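Local coordinates for sortase family protein (Streptococcus agalactiae, PDB 4D7W) that probably acts as a class C sortase, a cysteine transpeptidase that joins pilin subunits covalently during assembly of the type 2b pilus on the cell surface, at residues M6-R11 against T60-Y65; N25-Y30 against S96-G101; S37-H42 against L160-G165. All blocks are in the same frame, centred on the assembly; numbering follows the deposited sequence.

Contact 1: residues M6-R11 against T60-Y65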
loop_
_atom_site.group_PDB
_atom_site.type_symbol
_atom_site.label_atom_id
_atom_site.label_comp_id
_atom_site.label_asym_id
_atom_site.label_seq_id
_atom_site.Cartn_x
_atom_site.Cartn_y
_atom_site.Cartn_z
ATOM N N MET A 6 16.023 -6.380 2.381
ATOM C CA MET A 6 17.213 -6.419 3.230
ATOM C C MET A 6 17.922 -5.069 3.276
ATOM O O MET A 6 18.269 -4.585 4.351
ATOM C CB MET A 6 18.188 -7.496 2.750
ATOM C CG MET A 6 17.701 -8.920 2.984
ATOM S SD MET A 6 18.972 -10.174 2.692
ATOM C CE MET A 6 19.256 -9.997 0.926
ATOM N N ASP A 7 18.130 -4.468 2.104
ATOM C CA ASP A 7 18.770 -3.154 1.998
ATOM C C ASP A 7 17.983 -2.072 2.733
ATOM O O ASP A 7 18.554 -1.183 3.362
ATOM C CB ASP A 7 18.935 -2.748 0.530
ATOM C CG ASP A 7 19.953 -3.602 -0.208
ATOM O OD1 ASP A 7 20.838 -4.193 0.451
ATOM O OD2 ASP A 7 19.867 -3.676 -1.455
ATOM N N TYR A 8 16.666 -2.136 2.620
ATOM C CA TYR A 8 15.800 -1.187 3.297
ATOM C C TYR A 8 15.904 -1.339 4.808
ATOM O O TYR A 8 16.057 -0.353 5.535
ATOM C CB TYR A 8 14.358 -1.376 2.856
ATOM C CG TYR A 8 13.374 -0.506 3.609
ATOM C CD1 TYR A 8 13.040 0.762 3.152
ATOM C CD2 TYR A 8 12.771 -0.968 4.780
ATOM C CE1 TYR A 8 12.133 1.551 3.841
ATOM C CE2 TYR A 8 11.862 -0.191 5.474
ATOM C CZ TYR A 8 11.550 1.065 5.012
ATOM O OH TYR A 8 10.650 1.832 5.727
ATOM N N GLN A 9 15.810 -2.581 5.271
ATOM C CA GLN A 9 15.931 -2.875 6.697
ATOM C C GLN A 9 17.258 -2.371 7.245
ATOM O O GLN A 9 17.297 -1.701 8.279
ATOM C CB GLN A 9 15.806 -4.375 6.958
ATOM C CG GLN A 9 14.418 -4.940 6.729
ATOM C CD GLN A 9 14.373 -6.452 6.910
ATOM O OE1 GLN A 9 15.399 -7.127 6.855
ATOM N NE2 GLN A 9 13.178 -6.986 7.122
ATOM N N ASP A 10 18.341 -2.700 6.545
ATOM C CA ASP A 10 19.674 -2.318 6.980
ATOM C C ASP A 10 19.818 -0.803 7.087
ATOM O O ASP A 10 20.467 -0.292 7.994
ATOM C CB ASP A 10 20.729 -2.897 6.025
ATOM C CG ASP A 10 20.868 -4.400 6.171
ATOM O OD1 ASP A 10 20.242 -4.957 7.100
ATOM O OD2 ASP A 10 21.610 -5.022 5.387
ATOM N N ARG A 11 19.198 -0.084 6.166
ATOM C CA ARG A 11 19.267 1.364 6.193
ATOM C C ARG A 11 18.534 1.910 7.416
ATOM O O ARG A 11 19.050 2.756 8.144
ATOM C CB ARG A 11 18.667 1.937 4.927
ATOM C CG ARG A 11 18.847 3.410 4.800
ATOM C CD ARG A 11 19.887 3.685 3.762
ATOM N NE ARG A 11 19.812 5.059 3.293
ATOM C CZ ARG A 11 20.614 5.561 2.365
ATOM N NH1 ARG A 11 21.550 4.795 1.823
ATOM N NH2 ARG A 11 20.480 6.824 1.986
ATOM N N THR A 60 15.264 5.225 -3.992
ATOM C CA THR A 60 14.686 4.065 -4.668
ATOM C C THR A 60 13.157 4.087 -4.774
ATOM O O THR A 60 12.589 3.343 -5.557
ATOM C CB THR A 60 15.078 2.764 -3.958
ATOM O OG1 THR A 60 14.311 2.627 -2.762
ATOM C CG2 THR A 60 16.547 2.780 -3.587
ATOM N N GLY A 61 12.490 4.911 -3.979
ATOM C CA GLY A 61 11.034 4.880 -3.927
ATOM C C GLY A 61 10.445 3.849 -2.953
ATOM O O GLY A 61 9.220 3.756 -2.804
ATOM N N ASN A 62 11.311 3.083 -2.288
ATOM C CA ASN A 62 10.896 1.964 -1.437
ATOM C C ASN A 62 10.397 2.490 -0.089
ATOM O O ASN A 62 11.146 3.144 0.627
ATOM C CB ASN A 62 12.070 0.990 -1.256
ATOM C CG ASN A 62 11.697 -0.267 -0.469
ATOM O OD1 ASN A 62 10.594 -0.390 0.092
ATOM N ND2 ASN A 62 12.632 -1.206 -0.415
ATOM N N MET A 63 9.127 2.223 0.225
ATOM C CA MET A 63 8.456 2.757 1.420
ATOM C C MET A 63 8.477 1.800 2.592
ATOM O O MET A 63 8.073 2.159 3.707
ATOM C CB MET A 63 6.976 3.044 1.146
ATOM C CG MET A 63 6.605 4.293 0.441
ATOM S SD MET A 63 4.812 4.165 0.168
ATOM C CE MET A 63 4.619 5.582 -0.896
ATOM N N GLY A 64 8.863 0.559 2.322
ATOM C CA GLY A 64 8.688 -0.517 3.279
ATOM C C GLY A 64 8.246 -1.783 2.557
ATOM O O GLY A 64 8.525 -1.950 1.384
ATOM N N TYR A 65 7.572 -2.685 3.257
ATOM C CA TYR A 65 7.218 -3.953 2.660
ATOM C C TYR A 65 5.951 -4.511 3.273
ATOM O O TYR A 65 5.616 -4.217 4.425
ATOM C CB TYR A 65 8.366 -4.962 2.791
ATOM C CG TYR A 65 8.804 -5.299 4.201
ATOM C CD1 TYR A 65 9.751 -4.519 4.873
ATOM C CD2 TYR A 65 8.305 -6.425 4.852
ATOM C CE1 TYR A 65 10.166 -4.846 6.163
ATOM C CE2 TYR A 65 8.710 -6.756 6.148
ATOM C CZ TYR A 65 9.641 -5.967 6.795
ATOM O OH TYR A 65 10.037 -6.298 8.080
HETATM O O HOH W 1 9.715 4.117 4.725
HETATM O O HOH W 2 11.803 -4.719 9.105
#

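Contact 2: residues N25-Y30 against S96-G101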
loop_
_atom_site.group_PDB
_atom_site.type_symbol
_atom_site.label_atom_id
_atom_site.label_comp_id
_atom_site.label_asym_id
_atom_site.label_seq_id
_atom_site.Cartn_x
_atom_site.Cartn_y
_atom_site.Cartn_z
ATOM N N ASN A 25 6.147 11.701 11.377
ATOM C CA ASN A 25 5.330 12.900 11.596
ATOM C C ASN A 25 4.908 13.582 10.293
ATOM O O ASN A 25 3.749 13.955 10.126
ATOM C CB ASN A 25 6.075 13.904 12.488
ATOM C CG ASN A 25 5.995 13.544 13.953
ATOM O OD1 ASN A 25 5.376 12.549 14.317
ATOM N ND2 ASN A 25 6.635 14.352 14.810
ATOM N N ARG A 26 5.845 13.733 9.363
ATOM C CA ARG A 26 5.513 14.266 8.040
ATOM C C ARG A 26 4.475 13.409 7.309
ATOM O O ARG A 26 3.606 13.925 6.605
ATOM C CB ARG A 26 6.775 14.379 7.181
ATOM C CG ARG A 26 7.738 15.492 7.613
ATOM C CD ARG A 26 8.795 15.736 6.525
ATOM N NE ARG A 26 8.219 16.425 5.365
ATOM C CZ ARG A 26 8.174 15.928 4.124
ATOM N NH1 ARG A 26 8.679 14.728 3.857
ATOM N NH2 ARG A 26 7.626 16.643 3.142
ATOM N N ALA A 27 4.579 12.100 7.465
ATOM C CA ALA A 27 3.636 11.206 6.782
ATOM C C ALA A 27 2.267 11.321 7.434
ATOM O O ALA A 27 1.260 11.323 6.756
ATOM C CB ALA A 27 4.139 9.771 6.805
ATOM N N LYS A 28 2.239 11.486 8.756
ATOM C CA LYS A 28 0.974 11.688 9.451
ATOM C C LYS A 28 0.327 12.993 9.035
ATOM O O LYS A 28 -0.875 13.062 8.798
ATOM C CB LYS A 28 1.181 11.655 10.960
ATOM C CG LYS A 28 1.610 10.304 11.472
ATOM C CD LYS A 28 1.605 10.311 12.990
ATOM C CE LYS A 28 1.950 8.954 13.536
ATOM N NZ LYS A 28 1.969 9.034 15.027
ATOM N N GLU A 29 1.127 14.042 8.959
ATOM C CA GLU A 29 0.618 15.326 8.525
ATOM C C GLU A 29 0.041 15.187 7.117
ATOM O O GLU A 29 -1.050 15.668 6.829
ATOM C CB GLU A 29 1.722 16.374 8.556
ATOM C CG GLU A 29 1.210 17.771 8.513
ATOM C CD GLU A 29 0.451 18.138 9.773
ATOM O OE1 GLU A 29 0.554 17.399 10.782
ATOM O OE2 GLU A 29 -0.246 19.169 9.754
ATOM N N TYR A 30 0.788 14.521 6.246
ATOM C CA TYR A 30 0.335 14.273 4.883
ATOM C C TYR A 30 -1.031 13.590 4.857
ATOM O O TYR A 30 -1.952 14.052 4.192
ATOM C CB TYR A 30 1.361 13.428 4.151
ATOM C CG TYR A 30 1.038 13.155 2.695
ATOM C CD1 TYR A 30 1.478 14.018 1.688
ATOM C CD2 TYR A 30 0.328 12.018 2.323
ATOM C CE1 TYR A 30 1.213 13.760 0.354
ATOM C CE2 TYR A 30 0.053 11.746 0.990
ATOM C CZ TYR A 30 0.500 12.623 0.008
ATOM O OH TYR A 30 0.223 12.354 -1.311
ATOM N N SER A 96 -3.728 7.989 -3.159
ATOM C CA SER A 96 -4.368 7.432 -1.966
ATOM C C SER A 96 -3.548 7.738 -0.725
ATOM O O SER A 96 -2.436 8.241 -0.819
ATOM C CB SER A 96 -4.593 5.913 -2.111
ATOM O OG SER A 96 -3.385 5.167 -2.196
ATOM N N SER A 97 -4.110 7.472 0.453
ATOM C CA SER A 97 -3.402 7.760 1.687
ATOM C C SER A 97 -2.140 6.890 1.808
ATOM O O SER A 97 -2.126 5.748 1.348
ATOM C CB SER A 97 -4.317 7.531 2.902
ATOM O OG SER A 97 -5.590 8.139 2.719
ATOM N N LEU A 98 -1.084 7.429 2.419
ATOM C CA LEU A 98 0.122 6.636 2.731
ATOM C C LEU A 98 -0.254 5.430 3.591
ATOM O O LEU A 98 -1.154 5.530 4.418
ATOM C CB LEU A 98 1.183 7.492 3.462
ATOM C CG LEU A 98 1.648 8.713 2.673
ATOM C CD1 LEU A 98 2.485 9.698 3.529
ATOM C CD2 LEU A 98 2.418 8.247 1.434
ATOM N N PRO A 99 0.435 4.292 3.397
ATOM C CA PRO A 99 0.102 3.033 4.076
ATOM C C PRO A 99 0.404 2.983 5.580
ATOM O O PRO A 99 0.494 1.891 6.124
ATOM C CB PRO A 99 0.956 1.999 3.322
ATOM C CG PRO A 99 2.081 2.799 2.737
ATOM C CD PRO A 99 1.445 4.096 2.343
ATOM N N ILE A 100 0.557 4.124 6.243
ATOM C CA ILE A 100 0.643 4.129 7.710
ATOM C C ILE A 100 -0.739 4.371 8.334
ATOM O O ILE A 100 -0.875 4.504 9.547
ATOM C CB ILE A 100 1.614 5.188 8.214
ATOM C CG1 ILE A 100 1.175 6.580 7.734
ATOM C CG2 ILE A 100 3.024 4.869 7.736
ATOM C CD1 ILE A 100 1.724 7.729 8.578
ATOM N N GLY A 101 -1.769 4.452 7.501
ATOM C CA GLY A 101 -3.116 4.658 8.010
ATOM C C GLY A 101 -3.274 5.960 8.772
ATOM O O GLY A 101 -2.582 6.943 8.483
#

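Contact 3: residues S37-H42 against L160-G165. With EDO (1,2-ethanediol), chain B.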
loop_
_atom_site.group_PDB
_atom_site.type_symbol
_atom_site.label_atom_id
_atom_site.label_comp_id
_atom_site.label_asym_id
_atom_site.label_seq_id
_atom_site.Cartn_x
_atom_site.Cartn_y
_atom_site.Cartn_z
ATOM N N SER A 37 -9.973 16.385 1.526
ATOM C CA SER A 37 -9.714 16.355 0.087
ATOM C C SER A 37 -10.310 15.148 -0.628
ATOM O O SER A 37 -10.606 15.211 -1.821
ATOM C CB SER A 37 -8.206 16.400 -0.177
ATOM O OG SER A 37 -7.612 15.121 -0.014
ATOM N N GLY A 38 -10.483 14.045 0.087
ATOM C CA GLY A 38 -10.856 12.799 -0.561
ATOM C C GLY A 38 -9.669 12.269 -1.349
ATOM O O GLY A 38 -8.541 12.763 -1.207
ATOM N N MET A 39 -9.903 11.255 -2.177
ATOM C CA MET A 39 -8.828 10.707 -2.994
ATOM C C MET A 39 -8.313 11.761 -3.947
ATOM O O MET A 39 -9.085 12.539 -4.510
ATOM C CB MET A 39 -9.303 9.488 -3.778
ATOM C CG MET A 39 -9.636 8.313 -2.892
ATOM S SD MET A 39 -8.164 7.668 -2.083
ATOM C CE MET A 39 -8.769 6.142 -1.381
ATOM N N LYS A 40 -7.005 11.785 -4.138
ATOM C CA LYS A 40 -6.402 12.791 -4.988
ATOM C C LYS A 40 -6.155 12.231 -6.381
ATOM O O LYS A 40 -5.013 12.088 -6.800
ATOM C CB LYS A 40 -5.105 13.302 -4.357
ATOM C CG LYS A 40 -5.325 13.925 -2.970
ATOM C CD LYS A 40 -4.153 14.775 -2.508
ATOM C CE LYS A 40 -4.109 16.105 -3.232
ATOM N NZ LYS A 40 -5.252 16.991 -2.889
ATOM N N TRP A 41 -7.236 11.915 -7.087
ATOM C CA TRP A 41 -7.165 11.468 -8.477
ATOM C C TRP A 41 -6.492 12.509 -9.390
ATOM O O TRP A 41 -5.804 12.152 -10.342
ATOM C CB TRP A 41 -8.571 11.149 -9.019
ATOM C CG TRP A 41 -9.403 10.244 -8.140
ATOM C CD1 TRP A 41 -10.538 10.580 -7.453
ATOM C CD2 TRP A 41 -9.160 8.860 -7.854
ATOM N NE1 TRP A 41 -11.012 9.493 -6.755
ATOM C CE2 TRP A 41 -10.187 8.426 -6.986
ATOM C CE3 TRP A 41 -8.172 7.951 -8.237
ATOM C CZ2 TRP A 41 -10.248 7.123 -6.496
ATOM C CZ3 TRP A 41 -8.239 6.658 -7.757
ATOM C CH2 TRP A 41 -9.269 6.255 -6.892
ATOM N N HIS A 42 -6.693 13.792 -9.094
ATOM C CA HIS A 42 -6.194 14.863 -9.960
ATOM C C HIS A 42 -4.906 15.489 -9.434
ATOM O O HIS A 42 -4.765 16.714 -9.427
ATOM C CB HIS A 42 -7.252 15.958 -10.124
ATOM C CG HIS A 42 -8.529 15.480 -10.738
ATOM N ND1 HIS A 42 -9.666 16.259 -10.789
ATOM C CD2 HIS A 42 -8.852 14.306 -11.331
ATOM C CE1 HIS A 42 -10.633 15.584 -11.385
ATOM N NE2 HIS A 42 -10.165 14.396 -11.723
ATOM N N LEU A 160 -13.282 2.553 -3.583
ATOM C CA LEU A 160 -11.919 3.049 -3.438
ATOM C C LEU A 160 -11.926 4.524 -3.026
ATOM O O LEU A 160 -11.188 5.334 -3.575
ATOM C CB LEU A 160 -11.145 2.836 -4.737
ATOM C CG LEU A 160 -10.953 1.368 -5.140
ATOM C CD1 LEU A 160 -10.367 1.242 -6.536
ATOM C CD2 LEU A 160 -10.080 0.631 -4.138
ATOM N N GLN A 161 -12.768 4.867 -2.048
ATOM C CA GLN A 161 -12.900 6.258 -1.628
ATOM C C GLN A 161 -12.527 6.441 -0.160
ATOM O O GLN A 161 -12.451 5.476 0.598
ATOM C CB GLN A 161 -14.337 6.759 -1.869
ATOM C CG GLN A 161 -14.832 6.578 -3.308
ATOM C CD GLN A 161 -14.074 7.442 -4.310
ATOM O OE1 GLN A 161 -13.556 8.510 -3.965
ATOM N NE2 GLN A 161 -14.006 6.983 -5.560
ATOM N N ILE A 162 -12.284 7.689 0.237
ATOM C CA ILE A 162 -12.010 7.988 1.636
ATOM C C ILE A 162 -13.301 7.899 2.399
ATOM O O ILE A 162 -14.309 8.438 1.948
ATOM C CB ILE A 162 -11.419 9.394 1.831
ATOM C CG1 ILE A 162 -10.056 9.494 1.139
ATOM C CG2 ILE A 162 -11.356 9.725 3.320
ATOM C CD1 ILE A 162 -8.970 8.636 1.757
ATOM N N VAL A 163 -13.276 7.220 3.548
ATOM C CA VAL A 163 -14.429 7.171 4.430
ATOM C C VAL A 163 -14.031 7.819 5.759
ATOM O O VAL A 163 -13.071 7.390 6.396
ATOM C CB VAL A 163 -14.928 5.724 4.664
ATOM C CG1 VAL A 163 -16.076 5.699 5.670
ATOM C CG2 VAL A 163 -15.355 5.093 3.353
ATOM N N LYS A 164 -14.758 8.853 6.164
ATOM C CA LYS A 164 -14.424 9.579 7.385
ATOM C C LYS A 164 -14.544 8.656 8.594
ATOM O O LYS A 164 -15.484 7.864 8.690
ATOM C CB LYS A 164 -15.332 10.800 7.550
ATOM C CG LYS A 164 -15.140 11.879 6.487
ATOM C CD LYS A 164 -15.897 13.152 6.867
ATOM C CE LYS A 164 -15.642 14.297 5.892
ATOM N NZ LYS A 164 -16.605 14.306 4.752
ATOM N N GLY A 165 -13.583 8.740 9.506
ATOM C CA GLY A 165 -13.630 7.927 10.711
ATOM C C GLY A 165 -13.302 6.451 10.508
ATOM O O GLY A 165 -13.540 5.626 11.399
HETATM C C1 EDO B . -15.618 3.215 0.326
HETATM O O1 EDO B . -15.178 3.340 -1.029
HETATM C C2 EDO B . -14.590 2.408 1.107
HETATM O O2 EDO B . -14.627 1.060 0.651
HETATM O O HOH W 3 -12.483 9.916 -1.695
#

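Contact 1: residues M6-R11 against T60-Y65
Y8 projects from helix 3-13 onto the opening strand of the sortase beta-barrel, and one face of its ring is laid on the backbone of G64. The CA of G64 stands 4.0 Å from the centroid of the Y8 ring, 22° off the normal, a CH-pi contact. Glycine suits this site: its backbone angles would jam a side chain against the preceding carbonyl O. N62 packs its flat amide obliquely along the same tyrosine, the two planes not far from parallel. Helix and strand run nearly at right angles (99°), and Y8 bridges them because its CG is anti to the backbone N (chi1 175°), which carries the ring straight across.

The buried phenol oxygen is satisfied by protein and water. Y8 OH donates to water 1, at 2.7 Å and in the plane of the ring, and that water donates in turn to M63 O at 2.8 Å; L138 N, its strongest partner, also hydrogen-bonds to this hydroxyl. M63 turns its side chain away from the helix and packs on L55 and P99. Q9, next after Y8, reaches with its extended chain toward the Y65 ring, its amide steeply tilted to it. An ST turn leads into the strand: T60 OG1, also bonded to D58, accepts from N62 N at 3.1 Å. Water 2 lies 2.6 Å from Y65 OH and takes a weak bond from Q9 NE2.

Contact 2: residues N25-Y30 against S96-G101
A27 and L98 meet methyl to methyl, A27 CB lying 3.7 Å from L98 CD1, where helix 17-31 leans on the loop between strands 90-92 and 105-115 of the sortase barrel. The helix offers a low bump, the alanine methyl, and the loop answers with two fingers, L98 and I100, whose CD1 tips flank it, so that the methyl faces the notch between them. I100 CD1 approaches A27 CB to 3.6 Å and also rests beside K28 N. The small alanine lets the fingers come down close to the helix. I100 attains this place with CG1 between its backbone N and carbonyl carbon (chi1 59°) and the chain then extended, so that CD1 is its leading point.

L98 in turn fills the hollow between A27 and the ring of Y30. Its CD1 comes within 3.4 Å of Y30 CD2, while L98 CG lies 3.6 Å from the same ring carbon; leucine and tyrosine cross at about a right angle. The forked end of leucine suits this wedge, since one branch can fill it while the other, CD2, points on toward M63. Past Y30 and L98, Y51 of helix 45-52 touches both. K28 closes the border with the apolar start of its chain, its CG 3.9 Å from I100 CD1.

N31, at the end of the helix, binds L98 N and G101 O, holding the loop backbone. Between the two segments no hydrogen bond forms, so their own fit rests on van der Waals contact and the burial of hydrocarbon.

Contact 3: residues S37-H42 against L160-G165
M39 folds its side chain against the carbonyl of L160 and the tip of I162. Bent at chi2 (-67°), it brings two carbons to one oxygen: M39 CG and M39 CE each lie 3.4 Å from L160 O. That oxygen is buried with no hydrogen-bond partner in the model; C-H groups of M39 and W41 cover it here. Flexible, unbranched methionine can curl like this, and its CE also meets I162 CD1 at 4.0 Å.

I162 packs over G38, the glycine that follows helix 34-37. Its CG1 lies 3.7 Å from G38 C, and the positive phi of G38 lets the chain swing out of the helix toward M39. I162 also touches F34, S97 and H106. Segment 160-165 belongs to the connection between strands 140-152 and 167-175, the β6/β7 loop of the sortase fold, which in sortases helps to wall the substrate groove. Q161 N gives a hydrogen bond to O1 of 1,2-ethanediol (3.0 Å), probably from the crystallisation liquor.

W41 adds the outer flank, its broad indole covering both M39 and the loop edge: M39 CB sits over one face, while W41 CZ2 is 3.6 Å from L160 O. Q161 meets the indole edge crosswise; its NE2 is bonded to L157 O, and its OE1 accepts from water 3 at 2.9 Å. The same water accepts from M39 N and I162 N, joining backbones that share no direct hydrogen bond.

How the contacts relate
The three contacts follow one order on both sides: helix 3-13, helix 17-31 and the loop after helix 34-37 come first, and their partners, the first barrel strand and two inter-strand loops, follow in the same order, so every pair crosses along the chain. Contact 2 lies between the others, its centre about 17 Å from that of contact 1 and about 13 Å from that of contact 3; contacts 1 and 3 are about 27 Å apart, centre to centre, on opposite sides of the chain's centre. M63 packs on P99 and L98, I162 touches S97 and M39 touches S96, giving a continuous line of packing that fastens the N-terminal region across the sortase barrel.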